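Local coordinates for iron Super-Oxide Dismutase (Plasmodium knowlesi, PDB 2AWP), which probably destroys superoxide radicals in the cell, using an iron cofactor to dismute them into hydrogen peroxide and molecular oxygen, at residues 51-56 against 66-71; 77-82 against 185-190; 102-107 against 178-183; 113-118 against 155-160; 126-129 against 133-136. All coordinates share one frame; numbering follows the deposited sequence.

Contact 1. Residues 51-56 against 66-71; sequences KSLVEI and NNAAQI
In the helical N-terminal part of the iron/manganese superoxide dismutase fold, the short helix 53-59 lies against the long helix 62-79, and Leu53 at its start leans on Ala68 and Ile71. Both methyls of Leu53 reach Ile71, and CD1 also lies against Ala68. Leu53 CD2 meets Ile71 CG2 at 3.6 Å, while Leu53 CD1 sits 3.5 Å from Ala68 O and also near Ile71 CD1. This reach follows from chi1 of -179°, which holds CG anti to the Leu53 backbone N and carries the fork straight out to the other helix. One turn on, Ile56 offers its CG2 branch to the small methyl of Ala68, with CG2 and CB 3.7 Å apart. Behind the contact the helix start is closed by a capping box: Glu55 N donates to Ser52 OG (3.1 Å), and Ser52 N donates to Glu55 OE1 (3.0 Å), reaching it on the anti side of the carboxylate. Trp72 touches Leu53 as well, and Leu39 of helix 21-43 packs on Ile71. No hydrogen bond crosses between 51-56 and 66-71, so between these two segments the contact is van der Waals packing of aliphatic groups, one turn before His74, a probable iron ligand.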
# COMPACT_ATOMS: atom_id res chain seq x y z
N LYS A 51 -20.45 -13.78 -14.74
CA LYS A 51 -19.88 -12.68 -15.50
C LYS A 51 -18.40 -12.90 -15.72
O LYS A 51 -17.74 -13.61 -14.96
CB LYS A 51 -20.11 -11.36 -14.75
CG LYS A 51 -21.56 -10.91 -14.80
CD LYS A 51 -21.86 -9.82 -13.79
CE LYS A 51 -23.37 -9.56 -13.72
NZ LYS A 51 -23.80 -8.80 -14.92
N SER A 52 -17.87 -12.27 -16.77
CA SER A 52 -16.46 -12.33 -17.03
C SER A 52 -15.71 -11.46 -16.02
O SER A 52 -16.32 -10.63 -15.32
CB SER A 52 -16.17 -11.84 -18.45
OG SER A 52 -16.40 -10.43 -18.52
N LEU A 53 -14.40 -11.64 -15.94
CA LEU A 53 -13.58 -10.82 -15.05
C LEU A 53 -13.77 -9.34 -15.35
O LEU A 53 -13.93 -8.52 -14.42
CB LEU A 53 -12.11 -11.20 -15.16
CG LEU A 53 -11.12 -10.43 -14.26
CD1 LEU A 53 -11.29 -10.81 -12.82
CD2 LEU A 53 -9.69 -10.66 -14.66
N VAL A 54 -13.73 -8.99 -16.64
CA VAL A 54 -13.90 -7.61 -17.06
C VAL A 54 -15.27 -7.03 -16.68
O VAL A 54 -15.36 -5.91 -16.17
CB VAL A 54 -13.60 -7.46 -18.57
CG1 VAL A 54 -14.23 -6.21 -19.14
CG2 VAL A 54 -12.12 -7.47 -18.78
N GLU A 55 -16.32 -7.80 -16.89
CA GLU A 55 -17.66 -7.40 -16.50
C GLU A 55 -17.77 -7.21 -14.99
O GLU A 55 -18.32 -6.21 -14.53
CB GLU A 55 -18.69 -8.40 -17.01
CG GLU A 55 -18.76 -8.40 -18.51
CD GLU A 55 -19.57 -9.55 -19.07
OE1 GLU A 55 -19.69 -10.57 -18.37
OE2 GLU A 55 -20.07 -9.42 -20.20
N ILE A 56 -17.20 -8.14 -14.22
CA ILE A 56 -17.20 -8.02 -12.75
C ILE A 56 -16.53 -6.72 -12.33
O ILE A 56 -17.11 -5.94 -11.57
CB ILE A 56 -16.55 -9.25 -12.05
CG1 ILE A 56 -17.42 -10.50 -12.27
CG2 ILE A 56 -16.47 -9.01 -10.53
CD1 ILE A 56 -16.68 -11.81 -12.08
N ASN A 66 -12.26 -5.00 -5.60
CA ASN A 66 -10.85 -4.98 -5.24
C ASN A 66 -10.13 -6.22 -5.79
O ASN A 66 -9.10 -6.10 -6.44
CB ASN A 66 -10.68 -4.88 -3.72
CG ASN A 66 -11.01 -3.48 -3.18
OD1 ASN A 66 -11.07 -2.49 -3.91
ND2 ASN A 66 -11.23 -3.42 -1.89
N ASN A 67 -10.72 -7.40 -5.54
CA ASN A 67 -10.13 -8.63 -6.05
C ASN A 67 -10.17 -8.77 -7.57
O ASN A 67 -9.15 -9.05 -8.17
CB ASN A 67 -10.73 -9.86 -5.36
CG ASN A 67 -10.26 -9.97 -3.95
OD1 ASN A 67 -9.14 -10.44 -3.69
ND2 ASN A 67 -11.08 -9.43 -3.01
N ALA A 68 -11.34 -8.57 -8.17
CA ALA A 68 -11.48 -8.58 -9.65
C ALA A 68 -10.51 -7.62 -10.35
O ALA A 68 -9.83 -7.99 -11.30
CB ALA A 68 -12.90 -8.24 -10.05
N ALA A 69 -10.47 -6.37 -9.91
CA ALA A 69 -9.60 -5.37 -10.56
C ALA A 69 -8.12 -5.73 -10.36
O ALA A 69 -7.33 -5.63 -11.29
CB ALA A 69 -9.91 -3.98 -10.04
N GLN A 70 -7.75 -6.19 -9.16
CA GLN A 70 -6.39 -6.65 -8.99
C GLN A 70 -6.00 -7.82 -9.89
O GLN A 70 -4.86 -7.86 -10.39
CB GLN A 70 -6.07 -6.97 -7.53
CG GLN A 70 -5.96 -5.72 -6.64
CD GLN A 70 -4.78 -4.85 -6.94
OE1 GLN A 70 -4.82 -4.06 -7.88
NE2 GLN A 70 -3.72 -4.96 -6.12
N ILE A 71 -6.89 -8.80 -10.08
CA ILE A 71 -6.55 -9.89 -11.01
C ILE A 71 -6.24 -9.28 -12.39
O ILE A 71 -5.26 -9.65 -13.02
CB ILE A 71 -7.67 -10.90 -11.19
CG1 ILE A 71 -7.97 -11.63 -9.86
CG2 ILE A 71 -7.29 -11.94 -12.29
CD1 ILE A 71 -9.41 -12.12 -9.80

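Contact 2. Residues 77-82 against 185-190; sequences YWDSMG and WNFANE
The ring of Phe187 lies with one face against Asp79: the methylene CB of Asp79 stands over the ring centre in a CH-pi contact, 3.6 Å from the centroid and only 12° off the ring normal. On the same face, nearer the root of the ring, lies the Asp79 carbonyl, with Asp79 O 3.2 Å from Phe187 CB and equally near CG. At one flank, Ser80 OG comes within 3.7 Å of Phe187 CD2. The carboxylate of Asp79 does not lie flat on the ring, since the two planes stand 81° apart; its OD2 turns to a salt bridge with Lys9. With chi1 at -167°, Phe187 CG is anti to its backbone N, and the ring extends from helix 185-196 across the end of helix 62-79. The contact thus joins the last turn of helix 62-79, in the alpha-hairpin part of the fold, to helix 185-196, at a point where the chain of 77-82 leaves its helix. Ser80 OG is hydrogen-bonded to Phe76 O, one turn back, and to Thr156 N on strand 151-158. Beside the contact, the backbone of Ser80 is hydrogen-bonded to that of Asn184, whose ND2 bonds to Met81 O and whose OD1 bonds to Phe187 N.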
# COMPACT_ATOMS: atom_id res chain seq x y z
N TYR A 77 -0.15 -6.07 -16.00
CA TYR A 77 1.20 -5.81 -15.54
C TYR A 77 2.23 -6.84 -16.05
O TYR A 77 3.27 -6.47 -16.59
CB TYR A 77 1.19 -5.76 -14.01
CG TYR A 77 2.53 -5.63 -13.31
CD1 TYR A 77 3.33 -4.49 -13.46
CD2 TYR A 77 2.99 -6.65 -12.45
CE1 TYR A 77 4.55 -4.37 -12.80
CE2 TYR A 77 4.21 -6.55 -11.78
CZ TYR A 77 4.99 -5.39 -11.94
OH TYR A 77 6.19 -5.26 -11.27
N TRP A 78 1.92 -8.13 -15.90
CA TRP A 78 2.81 -9.19 -16.37
C TRP A 78 3.02 -9.11 -17.89
O TRP A 78 4.16 -9.23 -18.36
CB TRP A 78 2.28 -10.59 -15.96
CG TRP A 78 2.18 -10.76 -14.46
CD1 TRP A 78 1.09 -11.15 -13.75
CD2 TRP A 78 3.21 -10.50 -13.50
NE1 TRP A 78 1.37 -11.15 -12.40
CE2 TRP A 78 2.67 -10.75 -12.22
CE3 TRP A 78 4.54 -10.06 -13.59
CZ2 TRP A 78 3.42 -10.58 -11.04
CZ3 TRP A 78 5.29 -9.92 -12.43
CH2 TRP A 78 4.72 -10.16 -11.17
N ASP A 79 1.92 -8.93 -18.63
CA ASP A 79 1.92 -8.78 -20.09
C ASP A 79 2.60 -7.51 -20.59
O ASP A 79 3.09 -7.46 -21.74
CB ASP A 79 0.50 -8.91 -20.65
CG ASP A 79 -0.10 -10.26 -20.36
OD1 ASP A 79 0.61 -11.13 -19.78
OD2 ASP A 79 -1.30 -10.45 -20.69
N SER A 80 2.66 -6.50 -19.72
CA SER A 80 3.38 -5.25 -20.00
C SER A 80 4.90 -5.37 -19.91
O SER A 80 5.62 -4.39 -20.17
CB SER A 80 2.94 -4.13 -19.02
OG SER A 80 1.62 -3.69 -19.31
N MET A 81 5.38 -6.55 -19.53
CA MET A 81 6.81 -6.81 -19.39
C MET A 81 7.21 -8.06 -20.15
O MET A 81 6.35 -8.78 -20.63
CB MET A 81 7.18 -7.03 -17.91
CG MET A 81 7.01 -5.78 -17.10
SD MET A 81 7.48 -6.02 -15.39
CE MET A 81 6.22 -7.16 -14.82
N GLY A 82 8.50 -8.34 -20.21
CA GLY A 82 8.98 -9.58 -20.82
C GLY A 82 10.48 -9.67 -20.93
O GLY A 82 11.18 -8.65 -20.79
N TRP A 185 6.97 -3.41 -25.53
CA TRP A 185 6.37 -2.56 -26.57
C TRP A 185 5.48 -3.34 -27.52
O TRP A 185 4.54 -2.78 -28.08
CB TRP A 185 7.46 -1.83 -27.34
CG TRP A 185 8.34 -0.99 -26.45
CD1 TRP A 185 9.68 -1.18 -26.17
CD2 TRP A 185 7.93 0.14 -25.68
NE1 TRP A 185 10.13 -0.21 -25.31
CE2 TRP A 185 9.08 0.62 -25.00
CE3 TRP A 185 6.70 0.82 -25.52
CZ2 TRP A 185 9.03 1.74 -24.15
CZ3 TRP A 185 6.66 1.93 -24.69
CH2 TRP A 185 7.82 2.39 -24.02
N ASN A 186 5.74 -4.64 -27.68
CA ASN A 186 4.83 -5.46 -28.47
C ASN A 186 3.44 -5.47 -27.85
O ASN A 186 2.44 -5.35 -28.56
CB ASN A 186 5.37 -6.89 -28.68
CG ASN A 186 6.75 -6.90 -29.29
OD1 ASN A 186 7.01 -6.20 -30.26
ND2 ASN A 186 7.67 -7.67 -28.69
N PHE A 187 3.37 -5.64 -26.53
CA PHE A 187 2.08 -5.53 -25.82
C PHE A 187 1.43 -4.16 -26.00
O PHE A 187 0.23 -4.08 -26.29
CB PHE A 187 2.21 -5.85 -24.31
CG PHE A 187 0.88 -6.06 -23.61
CD1 PHE A 187 -0.03 -7.03 -24.08
CD2 PHE A 187 0.55 -5.32 -22.45
CE1 PHE A 187 -1.26 -7.27 -23.42
CE2 PHE A 187 -0.68 -5.51 -21.80
CZ PHE A 187 -1.60 -6.49 -22.29
N ALA A 188 2.21 -3.09 -25.82
CA ALA A 188 1.69 -1.72 -26.00
C ALA A 188 1.05 -1.55 -27.40
O ALA A 188 0.00 -0.92 -27.55
CB ALA A 188 2.81 -0.72 -25.83
N ASN A 189 1.72 -2.11 -28.41
CA ASN A 189 1.29 -2.02 -29.82
C ASN A 189 -0.02 -2.74 -30.04
O ASN A 189 -0.90 -2.24 -30.72
CB ASN A 189 2.37 -2.59 -30.74
CG ASN A 189 3.40 -1.55 -31.10
OD1 ASN A 189 3.10 -0.37 -31.12
ND2 ASN A 189 4.61 -1.99 -31.39
N GLU A 190 -0.14 -3.89 -29.41
CA GLU A 190 -1.36 -4.64 -29.48
C GLU A 190 -2.53 -3.86 -28.87
O GLU A 190 -3.63 -3.82 -29.43
CB GLU A 190 -1.17 -5.98 -28.80
CG GLU A 190 -2.44 -6.76 -28.63
CD GLU A 190 -2.22 -8.06 -27.89
OE1 GLU A 190 -1.06 -8.38 -27.54
OE2 GLU A 190 -3.22 -8.76 -27.65

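Contact 3. Residues 102-107 against 178-183; sequences GSFNNF and AWWNLV
Two phenylalanines one turn apart, Phe104 and Phe107, meet the six-membered ring of Trp180 steeply. The plane of Phe107 is turned 86° to that ring, with centroids 5.7 Å apart, and its CE2 lies at the indole edge, close to the indole plane, 3.7 Å from Trp180 CH2. Phe104 stands at 77° to the indole and is oblique to it; its CE1 comes to 3.9 Å from Trp180 CZ3, and its CZ approaches CE3. Phe104 and Trp180 run past each other in opposite directions, meeting at the rims of their rings. In both phenylalanines CG is anti to the backbone N (chi1 172° for Phe104), which sends the two rings off the same side of the helix toward the indole. The rim atom CZ3 of Trp180 is shared, touching Phe104 CE1 and Phe107 CE2. At the other end of the indole, NE1 is bonded to Ser112 OG, which fixes how the ring is turned. Ser103 N-caps the helix that carries the phenylalanines, its OG accepting from Asn106 N at 3.0 Å. Together the three rings make an aromatic cluster, plain structural packing away from the iron site, that joins the start of helix 104-117 to the chain around the end of helix 172-179 in the C-terminal region.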
# COMPACT_ATOMS: atom_id res chain seq x y z
N GLY A 102 6.48 14.20 -27.39
CA GLY A 102 7.63 14.87 -28.03
C GLY A 102 8.80 13.93 -28.26
O GLY A 102 9.49 14.03 -29.29
N SER A 103 9.02 13.01 -27.31
CA SER A 103 10.12 12.04 -27.38
C SER A 103 9.87 10.91 -26.40
O SER A 103 9.15 11.09 -25.42
CB SER A 103 11.46 12.72 -27.06
OG SER A 103 11.59 13.06 -25.70
N PHE A 104 10.49 9.76 -26.65
CA PHE A 104 10.48 8.69 -25.66
C PHE A 104 11.08 9.15 -24.33
O PHE A 104 10.53 8.85 -23.28
CB PHE A 104 11.17 7.40 -26.15
CG PHE A 104 11.33 6.37 -25.08
CD1 PHE A 104 10.20 5.79 -24.47
CD2 PHE A 104 12.60 6.01 -24.62
CE1 PHE A 104 10.35 4.82 -23.47
CE2 PHE A 104 12.75 5.06 -23.60
CZ PHE A 104 11.62 4.47 -23.04
N ASN A 105 12.19 9.89 -24.36
CA ASN A 105 12.78 10.38 -23.10
C ASN A 105 11.85 11.26 -22.27
O ASN A 105 11.84 11.17 -21.04
CB ASN A 105 14.13 11.07 -23.30
CG ASN A 105 15.30 10.08 -23.40
OD1 ASN A 105 16.36 10.42 -23.95
ND2 ASN A 105 15.11 8.84 -22.90
N ASN A 106 11.09 12.11 -22.94
CA ASN A 106 10.09 12.91 -22.24
C ASN A 106 9.08 11.99 -21.56
O ASN A 106 8.78 12.17 -20.38
CB ASN A 106 9.40 13.93 -23.16
CG ASN A 106 10.35 15.05 -23.62
OD1 ASN A 106 11.46 15.21 -23.10
ND2 ASN A 106 9.93 15.81 -24.64
N PHE A 107 8.55 11.03 -22.31
CA PHE A 107 7.57 10.11 -21.73
C PHE A 107 8.16 9.37 -20.51
O PHE A 107 7.53 9.29 -19.44
CB PHE A 107 7.03 9.13 -22.79
CG PHE A 107 6.40 7.91 -22.20
CD1 PHE A 107 5.21 8.01 -21.49
CD2 PHE A 107 7.03 6.66 -22.31
CE1 PHE A 107 4.65 6.86 -20.88
CE2 PHE A 107 6.46 5.52 -21.74
CZ PHE A 107 5.27 5.62 -21.03
N ALA A 178 14.86 0.09 -13.16
CA ALA A 178 15.07 -1.27 -13.65
C ALA A 178 13.93 -1.78 -14.58
O ALA A 178 14.14 -2.58 -15.51
CB ALA A 178 15.27 -2.22 -12.45
N TRP A 179 12.72 -1.30 -14.29
CA TRP A 179 11.51 -1.68 -15.01
C TRP A 179 11.56 -1.29 -16.50
O TRP A 179 11.02 -2.01 -17.34
CB TRP A 179 10.31 -1.04 -14.32
CG TRP A 179 8.99 -1.38 -14.98
CD1 TRP A 179 8.23 -2.50 -14.75
CD2 TRP A 179 8.29 -0.61 -15.96
NE1 TRP A 179 7.09 -2.46 -15.53
CE2 TRP A 179 7.10 -1.31 -16.27
CE3 TRP A 179 8.55 0.62 -16.60
CZ2 TRP A 179 6.17 -0.83 -17.20
CZ3 TRP A 179 7.62 1.10 -17.51
CH2 TRP A 179 6.45 0.36 -17.82
N TRP A 180 12.25 -0.17 -16.80
CA TRP A 180 12.49 0.26 -18.19
C TRP A 180 13.20 -0.81 -19.04
O TRP A 180 13.02 -0.86 -20.26
CB TRP A 180 13.17 1.65 -18.24
CG TRP A 180 12.21 2.72 -17.68
CD1 TRP A 180 12.29 3.33 -16.46
CD2 TRP A 180 11.02 3.24 -18.31
NE1 TRP A 180 11.23 4.19 -16.29
CE2 TRP A 180 10.44 4.17 -17.41
CE3 TRP A 180 10.38 3.00 -19.54
CZ2 TRP A 180 9.26 4.89 -17.70
CZ3 TRP A 180 9.21 3.72 -19.86
CH2 TRP A 180 8.66 4.65 -18.93
N ASN A 181 13.94 -1.71 -18.39
CA ASN A 181 14.59 -2.84 -19.09
C ASN A 181 13.62 -3.96 -19.49
O ASN A 181 13.99 -4.87 -20.22
CB ASN A 181 15.68 -3.44 -18.23
CG ASN A 181 16.78 -2.45 -17.90
OD1 ASN A 181 17.50 -2.02 -18.79
ND2 ASN A 181 16.91 -2.09 -16.63
N LEU A 182 12.39 -3.89 -18.99
CA LEU A 182 11.40 -4.98 -19.12
C LEU A 182 10.16 -4.62 -19.94
O LEU A 182 9.47 -5.52 -20.44
CB LEU A 182 10.94 -5.41 -17.72
CG LEU A 182 12.00 -5.89 -16.72
CD1 LEU A 182 11.30 -6.14 -15.36
CD2 LEU A 182 12.75 -7.15 -17.21
N VAL A 183 9.91 -3.32 -20.10
CA VAL A 183 8.75 -2.79 -20.84
C VAL A 183 8.53 -3.47 -22.18
O VAL A 183 9.42 -3.48 -23.03
CB VAL A 183 8.86 -1.25 -21.15
CG1 VAL A 183 7.57 -0.76 -21.83
CG2 VAL A 183 9.10 -0.49 -19.92

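Contact 4. Residues 113-118 against 155-160; sequences NVLCGH and LTCDIW
Van der Waals packing of Leu115 and His118 on Cys157 and Ile159 carries the contact; no hydrogen bond joins 113-118 to 155-160. Leu115 straddles Cys157 with its fork: Leu115 CD2 lies 3.7 Å from Cys157 CB, and CD1 reaches the same CB and the sulfur. Leu115 CD2 also touches Ile159 CG2 at 3.9 Å. Ile159 has CG1 between its backbone N and carbonyl carbon (chi1 52°), and the chain ends in CD1 against the side chain of His118, 3.6 Å from CD2 of the imidazole and nearly as close to CB. The two side chains cross at about a right angle, and the methyl comes to the ring obliquely.

Polar bonds link the same residues to their surroundings. Both imidazole nitrogens of His118 have partners, ND1 with Gln138 OE1 and NE2 with His140 ND1, which fixes the ring's rotation beside the isoleucine. The backbone oxygens of Leu115 and His118 both receive Arg172 NH1. On the strand, Asp158, probably an iron ligand, forms an Asx turn: OD1 accepts from Trp160 N at 3.0 Å, the donor lying 48° out of the carboxylate plane.

The end of helix 104-117 thus packs on the last residues of strand 151-158 and the turn after it. Cys157 and Ile159 face this helix and also touch helix 172-179, while the Asp158 side chain points away, to His74 and Tyr77 of helix 62-79.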
# COMPACT_ATOMS: atom_id res chain seq x y z
N ASN A 113 8.46 9.85 -12.89
CA ASN A 113 8.06 10.83 -11.88
C ASN A 113 6.72 10.47 -11.23
O ASN A 113 6.58 10.47 -9.99
CB ASN A 113 7.98 12.23 -12.48
CG ASN A 113 9.37 12.85 -12.69
OD1 ASN A 113 10.37 12.35 -12.16
ND2 ASN A 113 9.43 13.92 -13.50
N VAL A 114 5.76 10.14 -12.06
CA VAL A 114 4.46 9.71 -11.56
C VAL A 114 4.56 8.45 -10.69
O VAL A 114 4.00 8.41 -9.58
CB VAL A 114 3.43 9.52 -12.70
CG1 VAL A 114 2.18 8.72 -12.19
CG2 VAL A 114 3.02 10.90 -13.23
N LEU A 115 5.22 7.42 -11.23
CA LEU A 115 5.45 6.16 -10.51
C LEU A 115 6.17 6.35 -9.18
O LEU A 115 5.78 5.77 -8.15
CB LEU A 115 6.25 5.17 -11.40
CG LEU A 115 5.46 4.62 -12.60
CD1 LEU A 115 6.40 3.95 -13.57
CD2 LEU A 115 4.32 3.64 -12.17
N CYS A 116 7.23 7.17 -9.18
CA CYS A 116 7.95 7.47 -7.96
C CYS A 116 7.15 8.27 -6.95
O CYS A 116 7.36 8.13 -5.74
CB CYS A 116 9.26 8.20 -8.25
SG CYS A 116 10.52 7.16 -8.96
N GLY A 117 6.24 9.11 -7.45
CA GLY A 117 5.52 10.04 -6.59
C GLY A 117 4.26 9.46 -5.96
O GLY A 117 3.71 10.05 -5.06
N HIS A 118 3.79 8.30 -6.41
CA HIS A 118 2.48 7.82 -5.90
C HIS A 118 2.53 7.44 -4.42
O HIS A 118 3.35 6.62 -4.04
CB HIS A 118 1.92 6.65 -6.71
CG HIS A 118 0.48 6.36 -6.37
ND1 HIS A 118 -0.56 7.05 -6.94
CD2 HIS A 118 -0.07 5.48 -5.50
CE1 HIS A 118 -1.71 6.61 -6.44
NE2 HIS A 118 -1.43 5.66 -5.56
N LEU A 155 -0.17 0.23 -21.18
CA LEU A 155 0.82 -0.41 -20.32
C LEU A 155 0.54 -0.02 -18.86
O LEU A 155 -0.01 1.05 -18.60
CB LEU A 155 2.25 0.07 -20.65
CG LEU A 155 2.93 -0.26 -21.97
CD1 LEU A 155 4.17 0.61 -22.19
CD2 LEU A 155 3.27 -1.76 -22.05
N THR A 156 0.93 -0.88 -17.92
CA THR A 156 0.89 -0.50 -16.50
C THR A 156 2.16 -0.93 -15.77
O THR A 156 2.89 -1.85 -16.23
CB THR A 156 -0.35 -1.06 -15.76
OG1 THR A 156 -0.51 -0.39 -14.51
CG2 THR A 156 -0.22 -2.56 -15.53
N CYS A 157 2.40 -0.24 -14.64
CA CYS A 157 3.47 -0.53 -13.70
C CYS A 157 2.90 -0.47 -12.28
O CYS A 157 2.31 0.53 -11.84
CB CYS A 157 4.69 0.41 -13.85
SG CYS A 157 6.10 -0.06 -12.73
N ASP A 158 3.05 -1.58 -11.57
CA ASP A 158 2.58 -1.72 -10.21
C ASP A 158 3.56 -1.06 -9.29
O ASP A 158 4.77 -1.32 -9.36
CB ASP A 158 2.61 -3.20 -9.91
CG ASP A 158 1.93 -3.57 -8.63
OD1 ASP A 158 1.38 -2.74 -7.88
OD2 ASP A 158 1.99 -4.76 -8.38
N ILE A 159 3.05 -0.19 -8.42
CA ILE A 159 3.92 0.37 -7.40
C ILE A 159 3.47 0.04 -5.98
O ILE A 159 4.02 0.59 -5.04
CB ILE A 159 4.24 1.88 -7.58
CG1 ILE A 159 2.98 2.75 -7.76
CG2 ILE A 159 5.25 2.07 -8.75
CD1 ILE A 159 2.30 3.02 -6.47
N TRP A 160 2.51 -0.89 -5.81
CA TRP A 160 2.33 -1.50 -4.47
C TRP A 160 3.72 -1.93 -3.96
O TRP A 160 4.55 -2.41 -4.75
CB TRP A 160 1.43 -2.73 -4.49
CG TRP A 160 -0.08 -2.48 -4.61
CD1 TRP A 160 -0.73 -1.82 -5.62
CD2 TRP A 160 -1.10 -2.99 -3.75
NE1 TRP A 160 -2.09 -1.85 -5.41
CE2 TRP A 160 -2.35 -2.57 -4.27
CE3 TRP A 160 -1.09 -3.70 -2.54
CZ2 TRP A 160 -3.56 -2.84 -3.63
CZ3 TRP A 160 -2.28 -3.98 -1.91
CH2 TRP A 160 -3.51 -3.59 -2.47

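Contact 5. Residues 126-129 against 133-136; sequences LVLN and KLVI
Val127 and Val135 cross at a slant on one face of the hairpin, CG2 to CG2 at 3.6 Å, and Asn129 lies alongside: its ND2 rests against Val135 CG1 at 3.5 Å, the two side chains crossing at about a right angle. On the other face Leu126 bends its CD1 over the neighbouring strand, into the notch between Val135 O and Leu134 CB. Leu134 answers by laying CD2 over the carbonyl of Val127 and near Leu128 CD1, a looser fit at 4.1 Å. These side chains ride on a twisted antiparallel beta hairpin of strands 122-129 and 134-140, in which Val127 and Val135 are the hydrogen-bonded pair and exchange two bonds, N to O, each 2.9 Å. Nearer the turn, Asn129 N donates to Lys133 O at 2.8 Å. Chi1 of 78° brings the Asn129 amide back over the loop, where OD1 takes both Lys133 N (3.0 Å, from above the amide plane) and Asn131 N, so one side-chain oxygen grips the turn by two bonds. The leucine face is buried under helices: Leu134 packs on Ile93 and Phe101, Leu126 on Phe107, and Leu128 on Ala195 and Leu196 of the last helix.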
# COMPACT_ATOMS: atom_id res chain seq x y z
N LEU A 126 0.06 4.03 -18.80
CA LEU A 126 0.02 4.72 -20.06
C LEU A 126 -1.34 4.37 -20.62
O LEU A 126 -1.71 3.18 -20.67
CB LEU A 126 1.13 4.27 -21.02
CG LEU A 126 1.05 4.90 -22.42
CD1 LEU A 126 1.24 6.41 -22.36
CD2 LEU A 126 2.10 4.22 -23.33
N VAL A 127 -2.10 5.39 -21.02
CA VAL A 127 -3.47 5.17 -21.53
C VAL A 127 -3.71 5.99 -22.80
O VAL A 127 -3.11 7.04 -22.98
CB VAL A 127 -4.62 5.46 -20.49
CG1 VAL A 127 -4.23 5.06 -19.04
CG2 VAL A 127 -5.07 6.89 -20.53
N LEU A 128 -4.55 5.46 -23.68
CA LEU A 128 -5.11 6.29 -24.74
C LEU A 128 -6.38 6.90 -24.17
O LEU A 128 -7.34 6.21 -23.91
CB LEU A 128 -5.42 5.46 -25.98
CG LEU A 128 -5.81 6.25 -27.24
CD1 LEU A 128 -4.58 6.96 -27.85
CD2 LEU A 128 -6.55 5.35 -28.28
N ASN A 129 -6.36 8.22 -24.00
CA ASN A 129 -7.50 8.90 -23.40
C ASN A 129 -8.71 9.01 -24.34
O ASN A 129 -8.68 8.55 -25.50
CB ASN A 129 -7.06 10.24 -22.76
CG ASN A 129 -6.86 11.37 -23.77
OD1 ASN A 129 -7.21 11.26 -24.96
ND2 ASN A 129 -6.26 12.46 -23.31
N LYS A 133 -5.54 10.63 -27.35
CA LYS A 133 -4.16 11.04 -27.01
C LYS A 133 -3.58 10.15 -25.92
O LYS A 133 -4.27 9.88 -24.92
CB LYS A 133 -4.10 12.48 -26.50
CG LYS A 133 -4.61 13.57 -27.44
CD LYS A 133 -3.94 13.56 -28.78
CE LYS A 133 -4.10 14.94 -29.46
NZ LYS A 133 -3.56 14.89 -30.82
N LEU A 134 -2.31 9.77 -26.06
CA LEU A 134 -1.60 9.08 -24.96
C LEU A 134 -1.36 10.01 -23.80
O LEU A 134 -0.83 11.10 -23.95
CB LEU A 134 -0.25 8.49 -25.41
CG LEU A 134 -0.25 7.32 -26.39
CD1 LEU A 134 1.20 6.86 -26.68
CD2 LEU A 134 -1.10 6.16 -25.90
N VAL A 135 -1.73 9.57 -22.61
CA VAL A 135 -1.40 10.30 -21.41
C VAL A 135 -0.93 9.33 -20.31
O VAL A 135 -1.12 8.10 -20.42
CB VAL A 135 -2.60 11.16 -20.93
CG1 VAL A 135 -3.03 12.21 -22.04
CG2 VAL A 135 -3.78 10.29 -20.48
N ILE A 136 -0.36 9.88 -19.26
CA ILE A 136 0.02 9.12 -18.08
C ILE A 136 -1.01 9.38 -16.99
O ILE A 136 -1.36 10.53 -16.73
CB ILE A 136 1.42 9.54 -17.55
CG1 ILE A 136 2.51 9.19 -18.54
CG2 ILE A 136 1.70 8.89 -16.20
CD1 ILE A 136 3.80 10.03 -18.33

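From the N terminus, contact 1 closes first, a short loop between successive helices of the alpha-hairpin region, finished before any other opens. Helix 62-79 then runs on into contact 2, which opens at 77-82 and closes only at 185-190, tying that region to the final helix. Nested inside it, contact 3 spans 102-107 to 178-183; within that, contact 4 joins 113-118 to 155-160, and innermost lies the hairpin of contact 5, so no loops cross. Contacts 4 and 5 meet in the sheet through Leu155 O and Leu126 N. Segment 102-107 also packs against the hairpin of contact 5 (Phe107 on Ile136), and Gln70 of contact 1 packs on Trp160 of contact 4.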